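Local structure of Ctr9 protein (Myceliophthora thermophila, 6AF0) at residues 117-122 with 151-156; 127-132 with 144-149; 176-181 with 197-202. The protein probably binds the RNA polymerase II complex, this chain being its large, predominantly helical part that contains tetratricopeptide repeats. All coordinates share one frame; numbering follows the deposited sequence.

How the contacts relate
All three contacts pair helices that run antiparallel in the N-terminal part of an elongated, predominantly helical chain. Contacts 1 and 2 lie on the same two helices, 118-135 and 140-155, with centres about 13 Å apart; contact 2 sits nearer the turn and is nested inside the loop that contact 1 closes. Contact 3 follows in the sequence and joins helices 168-188 and 193-205, its centre about 16 Å from that of contact 1 and about 14 Å from that of contact 2. Helix 140-155 connects them: L144, G147 and L151 all pack against F181. The consecutive helix pairs thus stack side by side through helix 140-155, consistent with an alpha-solenoid.

Contact 1: 117-122 with 151-156; sequences TKEYYL and LLKASL
The carboxylate of E119 meets segment 151-156 through both oxygens: OE1 lies 3.5 Å from L156 CD1, and OE2 lies 3.8 Å from K153 CG. On the side of helix 118-135 turned to helix 82-101, the Y121 ring carries Y120 CD2 over one face, towards its rim. The two segments belong to an antiparallel helix pair of an alpha-solenoid, their axes 10.8 Å apart at closest approach, and meet near the open end of the hairpin. E119 reaches across because CG stands anti to the backbone N (chi1 -160°) and the chain then bends at chi2. It crosses K153 at about a right angle and meets the methylenes of the lysine; OE2 and K153 NZ remain 6.1 Å apart, so the opposite charges form no salt bridge, though they may attract weakly. Away from E119 the contact is mainly apolar. K118 CB approaches L156 CD1 at 4.2 Å, and L122 CD1 faces L152 CB. L152 also packs on L96 of helix 82-101 and on an acidic side chain of another protein chain. L122 and L156 meet tip to tip, L122 CD2 lying 3.7 Å from L156 CD1.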
loop_
_atom_site.group_PDB
_atom_site.type_symbol
_atom_site.label_atom_id
_atom_site.label_comp_id
_atom_site.label_asym_id
_atom_site.label_seq_id
_atom_site.Cartn_x
_atom_site.Cartn_y
_atom_site.Cartn_z
ATOM N N THR A 117 44.774 -19.053 -6.558
ATOM C CA THR A 117 43.724 -18.560 -5.694
ATOM C C THR A 117 44.020 -18.792 -4.222
ATOM O O THR A 117 44.936 -19.516 -3.850
ATOM C CB THR A 117 42.370 -19.226 -6.034
ATOM O OG1 THR A 117 42.511 -20.653 -6.013
ATOM C CG2 THR A 117 41.881 -18.782 -7.404
ATOM N N LYS A 118 43.207 -18.168 -3.388
ATOM C CA LYS A 118 43.322 -18.323 -1.959
ATOM C C LYS A 118 43.241 -19.774 -1.613
ATOM O O LYS A 118 44.037 -20.269 -0.827
ATOM C CB LYS A 118 42.179 -17.653 -1.225
ATOM C CG LYS A 118 41.782 -16.312 -1.780
ATOM C CD LYS A 118 41.251 -15.393 -0.703
ATOM C CE LYS A 118 41.977 -14.070 -0.798
ATOM N NZ LYS A 118 41.807 -13.323 0.461
ATOM N N GLU A 119 42.255 -20.459 -2.180
ATOM C CA GLU A 119 42.042 -21.862 -1.833
ATOM C C GLU A 119 43.221 -22.728 -2.247
ATOM O O GLU A 119 43.451 -23.793 -1.675
ATOM C CB GLU A 119 40.754 -22.420 -2.439
ATOM C CG GLU A 119 40.248 -23.685 -1.725
ATOM C CD GLU A 119 39.591 -23.420 -0.362
ATOM O OE1 GLU A 119 38.866 -22.405 -0.224
ATOM O OE2 GLU A 119 39.786 -24.236 0.580
ATOM N N TYR A 120 43.953 -22.276 -3.248
ATOM C CA TYR A 120 45.173 -22.946 -3.650
ATOM C C TYR A 120 46.229 -22.929 -2.536
ATOM O O TYR A 120 46.699 -23.993 -2.094
ATOM C CB TYR A 120 45.713 -22.281 -4.906
ATOM C CG TYR A 120 47.035 -22.814 -5.357
ATOM C CD1 TYR A 120 47.129 -24.078 -5.926
ATOM C CD2 TYR A 120 48.189 -22.056 -5.224
ATOM C CE1 TYR A 120 48.340 -24.576 -6.345
ATOM C CE2 TYR A 120 49.406 -22.549 -5.639
ATOM C CZ TYR A 120 49.470 -23.805 -6.202
ATOM O OH TYR A 120 50.676 -24.291 -6.610
ATOM N N TYR A 121 46.585 -21.725 -2.087
ATOM C CA TYR A 121 47.545 -21.549 -0.984
ATOM C C TYR A 121 47.049 -22.200 0.335
ATOM O O TYR A 121 47.836 -22.734 1.126
ATOM C CB TYR A 121 47.864 -20.064 -0.780
ATOM C CG TYR A 121 48.560 -19.422 -1.957
ATOM C CD1 TYR A 121 49.796 -19.882 -2.391
ATOM C CD2 TYR A 121 47.993 -18.352 -2.632
ATOM C CE1 TYR A 121 50.444 -19.297 -3.475
ATOM C CE2 TYR A 121 48.635 -17.761 -3.709
ATOM C CZ TYR A 121 49.856 -18.239 -4.130
ATOM O OH TYR A 121 50.472 -17.639 -5.200
ATOM N N LEU A 122 45.741 -22.168 0.552
ATOM C CA LEU A 122 45.163 -22.779 1.741
ATOM C C LEU A 122 45.411 -24.263 1.737
ATOM O O LEU A 122 45.972 -24.799 2.674
ATOM C CB LEU A 122 43.665 -22.484 1.851
ATOM C CG LEU A 122 43.292 -21.335 2.800
ATOM C CD1 LEU A 122 44.028 -20.045 2.488
ATOM C CD2 LEU A 122 41.805 -21.072 2.758
ATOM N N LEU A 151 40.464 -20.513 10.457
ATOM C CA LEU A 151 39.816 -19.201 10.293
ATOM C C LEU A 151 39.765 -18.752 8.833
ATOM O O LEU A 151 38.701 -18.458 8.292
ATOM C CB LEU A 151 40.544 -18.117 11.096
ATOM C CG LEU A 151 40.386 -18.084 12.630
ATOM C CD1 LEU A 151 41.226 -16.944 13.175
ATOM C CD2 LEU A 151 38.940 -17.968 13.110
ATOM N N LEU A 152 40.922 -18.700 8.200
ATOM C CA LEU A 152 41.000 -18.337 6.798
ATOM C C LEU A 152 40.135 -19.195 5.867
ATOM O O LEU A 152 39.628 -18.709 4.863
ATOM C CB LEU A 152 42.441 -18.412 6.333
ATOM C CG LEU A 152 43.447 -17.500 7.023
ATOM C CD1 LEU A 152 44.825 -17.830 6.517
ATOM C CD2 LEU A 152 43.167 -16.056 6.721
ATOM N N LYS A 153 39.993 -20.471 6.177
ATOM C CA LYS A 153 39.147 -21.354 5.386
ATOM C C LYS A 153 37.691 -21.083 5.747
ATOM O O LYS A 153 36.824 -21.071 4.890
ATOM C CB LYS A 153 39.516 -22.829 5.641
ATOM C CG LYS A 153 39.608 -23.704 4.382
ATOM C CD LYS A 153 40.578 -24.884 4.517
ATOM C CE LYS A 153 40.307 -25.689 5.781
ATOM N NZ LYS A 153 41.148 -26.912 5.897
ATOM N N ALA A 154 37.424 -20.853 7.024
ATOM C CA ALA A 154 36.056 -20.685 7.494
ATOM C C ALA A 154 35.402 -19.454 6.920
ATOM O O ALA A 154 34.207 -19.477 6.646
ATOM C CB ALA A 154 36.017 -20.611 9.006
ATOM N N SER A 155 36.177 -18.380 6.762
ATOM C CA SER A 155 35.653 -17.126 6.193
ATOM C C SER A 155 35.217 -17.270 4.718
ATOM O O SER A 155 34.304 -16.572 4.252
ATOM C CB SER A 155 36.677 -16.007 6.327
ATOM O OG SER A 155 36.182 -14.786 5.783
ATOM N N LEU A 156 35.853 -18.195 4.002
ATOM C CA LEU A 156 35.491 -18.494 2.612
ATOM C C LEU A 156 34.209 -19.319 2.421
ATOM O O LEU A 156 33.748 -19.486 1.295
ATOM C CB LEU A 156 36.644 -19.203 1.923
ATOM C CG LEU A 156 37.892 -18.349 1.723
ATOM C CD1 LEU A 156 39.045 -19.171 1.150
ATOM C CD2 LEU A 156 37.578 -17.175 0.808
#

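Contact 2: 127-132 with 144-149; sequences QSLNDA and LARGVL
Segments 127-132 and 144-149, of helices 118-135 and 140-155, run antiparallel at 158°, with axes 11.0 Å apart at closest approach and L129 and A145 as the nearest pair of CA atoms, 7.6 Å from each other. L129 carries most of the contact from its helix. Its CG stands anti to the backbone N (chi1 167°), which carries both methyls across to the second helix. CD1 rests 4.1 Å from A145 CB, and CD2 meets L149 CD2 at 3.6 Å, the two leucines crossing obliquely. R146 closes the outer side: its chain, bent at chi2 and chi3, folds back over L129 at about a right angle, with CG 4.0 Å from L129 CD1. The methylenes and then NE pass the leucine, NE lying 3.9 Å from L129 CD2, and the guanidinium extends towards N130. L129 also touches L142, which precedes A145 by three residues on helix 140-155, and L149 reaches back to A125 and T126 of helix 118-135. The two helices form an antiparallel hairpin, consistent with the alpha-solenoid architecture of TPR proteins.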
loop_
_atom_site.group_PDB
_atom_site.type_symbol
_atom_site.label_atom_id
_atom_site.label_comp_id
_atom_site.label_asym_id
_atom_site.label_seq_id
_atom_site.Cartn_x
_atom_site.Cartn_y
_atom_site.Cartn_z
ATOM N N GLN A 127 48.667 -29.214 3.538
ATOM C CA GLN A 127 49.608 -30.335 3.300
ATOM C C GLN A 127 50.907 -30.147 4.086
ATOM O O GLN A 127 51.316 -31.040 4.826
ATOM C CB GLN A 127 49.947 -30.522 1.811
ATOM C CG GLN A 127 48.837 -30.141 0.841
ATOM C CD GLN A 127 49.144 -30.502 -0.599
ATOM O OE1 GLN A 127 50.207 -31.048 -0.907
ATOM N NE2 GLN A 127 48.211 -30.185 -1.498
ATOM N N SER A 128 51.549 -28.989 3.927
ATOM C CA SER A 128 52.782 -28.662 4.670
ATOM C C SER A 128 52.587 -28.794 6.175
ATOM O O SER A 128 53.358 -29.413 6.895
ATOM C CB SER A 128 53.239 -27.240 4.374
ATOM O OG SER A 128 53.379 -27.047 2.986
ATOM N N LEU A 129 51.533 -28.182 6.647
ATOM C CA LEU A 129 51.110 -28.353 8.023
ATOM C C LEU A 129 50.980 -29.809 8.444
ATOM O O LEU A 129 51.418 -30.188 9.526
ATOM C CB LEU A 129 49.765 -27.687 8.184
ATOM C CG LEU A 129 48.892 -27.908 9.412
ATOM C CD1 LEU A 129 49.526 -27.323 10.660
ATOM C CD2 LEU A 129 47.594 -27.207 9.064
ATOM N N ASN A 130 50.349 -30.615 7.604
ATOM C CA ASN A 130 50.249 -32.047 7.868
ATOM C C ASN A 130 51.618 -32.721 7.907
ATOM O O ASN A 130 51.882 -33.518 8.802
ATOM C CB ASN A 130 49.305 -32.711 6.877
ATOM C CG ASN A 130 47.851 -32.465 7.241
ATOM O OD1 ASN A 130 47.152 -31.693 6.595
ATOM N ND2 ASN A 130 47.400 -33.096 8.310
ATOM N N ASP A 131 52.502 -32.348 6.984
ATOM C CA ASP A 131 53.880 -32.866 6.986
ATOM C C ASP A 131 54.578 -32.559 8.303
ATOM O O ASP A 131 55.185 -33.426 8.907
ATOM C CB ASP A 131 54.727 -32.280 5.840
ATOM C CG ASP A 131 54.081 -32.454 4.446
ATOM O OD1 ASP A 131 53.204 -33.331 4.242
ATOM O OD2 ASP A 131 54.467 -31.686 3.536
ATOM N N ALA A 132 54.500 -31.307 8.726
ATOM C CA ALA A 132 55.117 -30.878 9.976
ATOM C C ALA A 132 54.497 -31.545 11.192
ATOM O O ALA A 132 55.205 -31.861 12.117
ATOM C CB ALA A 132 55.039 -29.369 10.115
ATOM N N LEU A 144 48.973 -22.884 16.589
ATOM C CA LEU A 144 48.631 -21.599 16.005
ATOM C C LEU A 144 48.192 -21.733 14.559
ATOM O O LEU A 144 47.074 -21.307 14.211
ATOM C CB LEU A 144 49.799 -20.612 16.084
ATOM C CG LEU A 144 49.693 -19.520 17.143
ATOM C CD1 LEU A 144 50.772 -18.476 16.933
ATOM C CD2 LEU A 144 48.338 -18.838 17.153
ATOM N N ALA A 145 49.080 -22.314 13.741
ATOM C CA ALA A 145 48.862 -22.528 12.302
ATOM C C ALA A 145 47.504 -23.154 12.010
ATOM O O ALA A 145 46.827 -22.745 11.080
ATOM C CB ALA A 145 49.970 -23.402 11.722
ATOM N N ARG A 146 47.115 -24.145 12.804
ATOM C CA ARG A 146 45.814 -24.785 12.650
ATOM C C ARG A 146 44.691 -23.813 12.859
ATOM O O ARG A 146 43.766 -23.730 12.062
ATOM C CB ARG A 146 45.653 -25.928 13.643
ATOM C CG ARG A 146 46.515 -27.127 13.320
ATOM C CD ARG A 146 46.239 -27.606 11.915
ATOM N NE ARG A 146 44.934 -28.241 11.789
ATOM C CZ ARG A 146 44.752 -29.516 11.458
ATOM N NH1 ARG A 146 45.797 -30.311 11.207
ATOM N NH2 ARG A 146 43.516 -29.997 11.371
ATOM N N GLY A 147 44.763 -23.085 13.956
ATOM C CA GLY A 147 43.770 -22.071 14.227
ATOM C C GLY A 147 43.631 -21.160 13.026
ATOM O O GLY A 147 42.543 -21.043 12.432
ATOM N N VAL A 148 44.749 -20.549 12.650
ATOM C CA VAL A 148 44.719 -19.508 11.643
ATOM C C VAL A 148 44.130 -20.065 10.358
ATOM O O VAL A 148 43.247 -19.463 9.752
ATOM C CB VAL A 148 46.107 -18.929 11.399
ATOM C CG1 VAL A 148 46.074 -17.936 10.262
ATOM C CG2 VAL A 148 46.595 -18.248 12.653
ATOM N N LEU A 149 44.615 -21.233 9.971
ATOM C CA LEU A 149 44.185 -21.865 8.745
ATOM C C LEU A 149 42.694 -22.024 8.790
ATOM O O LEU A 149 41.983 -21.655 7.872
ATOM C CB LEU A 149 44.833 -23.243 8.601
ATOM C CG LEU A 149 44.534 -24.042 7.327
ATOM C CD1 LEU A 149 45.430 -23.587 6.196
ATOM C CD2 LEU A 149 44.745 -25.519 7.594
#

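Contact 3: 176-181 with 197-202; sequences NALKSF and MGKARA
F181 lays one face of its ring on the backbone of G198, whose CA stands 3.5 Å from the ring centroid and only 8° off the ring normal, a CH-pi contact. The pair lies within a tetratricopeptide repeat region, where antiparallel helices 168-188 and 193-205 pack closely: the segment axes approach to 8.6 Å. G198 has no side chain to hold the helices apart, and the aromatic face settles directly on its main chain. K199 N lies over the same face, 3.7 Å from F181 CG. With CG anti to its carbonyl carbon (chi1 -79°), F181 turns one face of its ring onto helix 193-205. Further along, L178 CB meets A202 CB at 4.0 Å, while L178 CD1 rests 3.6 Å from K199 CG, the lysine contributing its methylenes. K199 then runs out extended, its chain leading away from the segment 176-181 and passing E182 and I185 of helix 168-188.

Outside this first shell, L144 and L151 of helix 140-155 pack on F181, and A200 lies against A215 and Y216 of helix 209-222. The end of the R201 side chain leads away from 176-181, and its NE makes a weak hydrogen bond to the backbone of another protein chain. Within helix 168-188, N176 O accepts from both S180 N and S180 OG; the hydroxyl, 3.0 Å from N176 O, donates from above the carbonyl plane, 38° out of it.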
loop_
_atom_site.group_PDB
_atom_site.type_symbol
_atom_site.label_atom_id
_atom_site.label_comp_id
_atom_site.label_asym_id
_atom_site.label_seq_id
_atom_site.Cartn_x
_atom_site.Cartn_y
_atom_site.Cartn_z
ATOM N N ASN A 176 36.598 -25.579 15.997
ATOM C CA ASN A 176 37.875 -26.274 15.847
ATOM C C ASN A 176 39.024 -25.304 15.968
ATOM O O ASN A 176 39.989 -25.574 16.661
ATOM C CB ASN A 176 37.966 -27.008 14.512
ATOM C CG ASN A 176 37.068 -28.229 14.448
ATOM O OD1 ASN A 176 36.773 -28.858 15.468
ATOM N ND2 ASN A 176 36.642 -28.583 13.235
ATOM N N ALA A 177 38.911 -24.173 15.281
ATOM C CA ALA A 177 39.904 -23.097 15.385
ATOM C C ALA A 177 40.094 -22.657 16.829
ATOM O O ALA A 177 41.224 -22.501 17.320
ATOM C CB ALA A 177 39.466 -21.915 14.547
ATOM N N LEU A 178 38.970 -22.475 17.510
ATOM C CA LEU A 178 38.983 -22.035 18.890
ATOM C C LEU A 178 39.761 -23.038 19.767
ATOM O O LEU A 178 40.653 -22.659 20.540
ATOM C CB LEU A 178 37.541 -21.810 19.385
ATOM C CG LEU A 178 37.359 -21.280 20.814
ATOM C CD1 LEU A 178 38.144 -20.002 21.015
ATOM C CD2 LEU A 178 35.889 -21.059 21.164
ATOM N N LYS A 179 39.466 -24.321 19.596
ATOM C CA LYS A 179 40.124 -25.385 20.374
ATOM C C LYS A 179 41.643 -25.504 20.086
ATOM O O LYS A 179 42.441 -25.846 20.957
ATOM C CB LYS A 179 39.445 -26.732 20.100
ATOM C CG LYS A 179 39.363 -27.639 21.316
ATOM C CD LYS A 179 38.099 -27.349 22.103
ATOM C CE LYS A 179 37.834 -28.409 23.149
ATOM N NZ LYS A 179 36.696 -27.966 23.998
ATOM N N SER A 180 42.032 -25.232 18.853
ATOM C CA SER A 180 43.427 -25.231 18.481
ATOM C C SER A 180 44.115 -24.036 19.076
ATOM O O SER A 180 45.257 -24.128 19.521
ATOM C CB SER A 180 43.564 -25.183 16.963
ATOM O OG SER A 180 42.896 -26.290 16.365
ATOM N N PHE A 181 43.427 -22.897 19.059
ATOM C CA PHE A 181 43.980 -21.690 19.663
ATOM C C PHE A 181 44.082 -21.862 21.173
ATOM O O PHE A 181 45.070 -21.436 21.783
ATOM C CB PHE A 181 43.135 -20.459 19.334
ATOM C CG PHE A 181 43.363 -19.901 17.955
ATOM C CD1 PHE A 181 44.622 -19.509 17.551
ATOM C CD2 PHE A 181 42.299 -19.723 17.079
ATOM C CE1 PHE A 181 44.825 -18.991 16.286
ATOM C CE2 PHE A 181 42.486 -19.207 15.813
ATOM C CZ PHE A 181 43.754 -18.836 15.418
ATOM N N MET A 197 44.743 -13.876 20.777
ATOM C CA MET A 197 44.152 -13.023 19.716
ATOM C C MET A 197 43.362 -13.832 18.682
ATOM O O MET A 197 42.336 -13.377 18.172
ATOM C CB MET A 197 45.215 -12.188 19.023
ATOM C CG MET A 197 45.590 -10.963 19.827
ATOM S SD MET A 197 46.881 -9.947 19.084
ATOM C CE MET A 197 46.068 -9.553 17.547
ATOM N N GLY A 198 43.862 -15.031 18.400
ATOM C CA GLY A 198 43.199 -15.984 17.517
ATOM C C GLY A 198 41.909 -16.502 18.121
ATOM O O GLY A 198 40.879 -16.604 17.425
ATOM N N LYS A 199 41.975 -16.836 19.416
ATOM C CA LYS A 199 40.789 -17.224 20.206
ATOM C C LYS A 199 39.765 -16.105 20.229
ATOM O O LYS A 199 38.601 -16.343 19.977
ATOM C CB LYS A 199 41.172 -17.573 21.638
ATOM C CG LYS A 199 40.044 -17.462 22.653
ATOM C CD LYS A 199 40.554 -17.754 24.063
ATOM C CE LYS A 199 39.458 -17.713 25.125
ATOM N NZ LYS A 199 40.000 -17.474 26.497
ATOM N N ALA A 200 40.200 -14.881 20.524
ATOM C CA ALA A 200 39.299 -13.711 20.467
ATOM C C ALA A 200 38.594 -13.611 19.101
ATOM O O ALA A 200 37.384 -13.404 19.016
ATOM C CB ALA A 200 40.074 -12.430 20.754
ATOM N N ARG A 201 39.361 -13.776 18.031
ATOM C CA ARG A 201 38.788 -13.696 16.722
ATOM C C ARG A 201 37.691 -14.730 16.570
ATOM O O ARG A 201 36.611 -14.420 16.079
ATOM C CB ARG A 201 39.853 -13.884 15.658
ATOM C CG ARG A 201 39.284 -13.982 14.253
ATOM C CD ARG A 201 38.648 -12.695 13.831
ATOM N NE ARG A 201 38.022 -12.733 12.511
ATOM C CZ ARG A 201 36.736 -12.954 12.279
ATOM N NH1 ARG A 201 35.911 -13.225 13.270
ATOM N NH2 ARG A 201 36.279 -12.904 11.045
ATOM N N ALA A 202 37.975 -15.958 16.990
ATOM C CA ALA A 202 37.012 -17.050 16.844
ATOM C C ALA A 202 35.718 -16.732 17.626
ATOM O O ALA A 202 34.591 -16.872 17.131
ATOM C CB ALA A 202 37.641 -18.368 17.304
#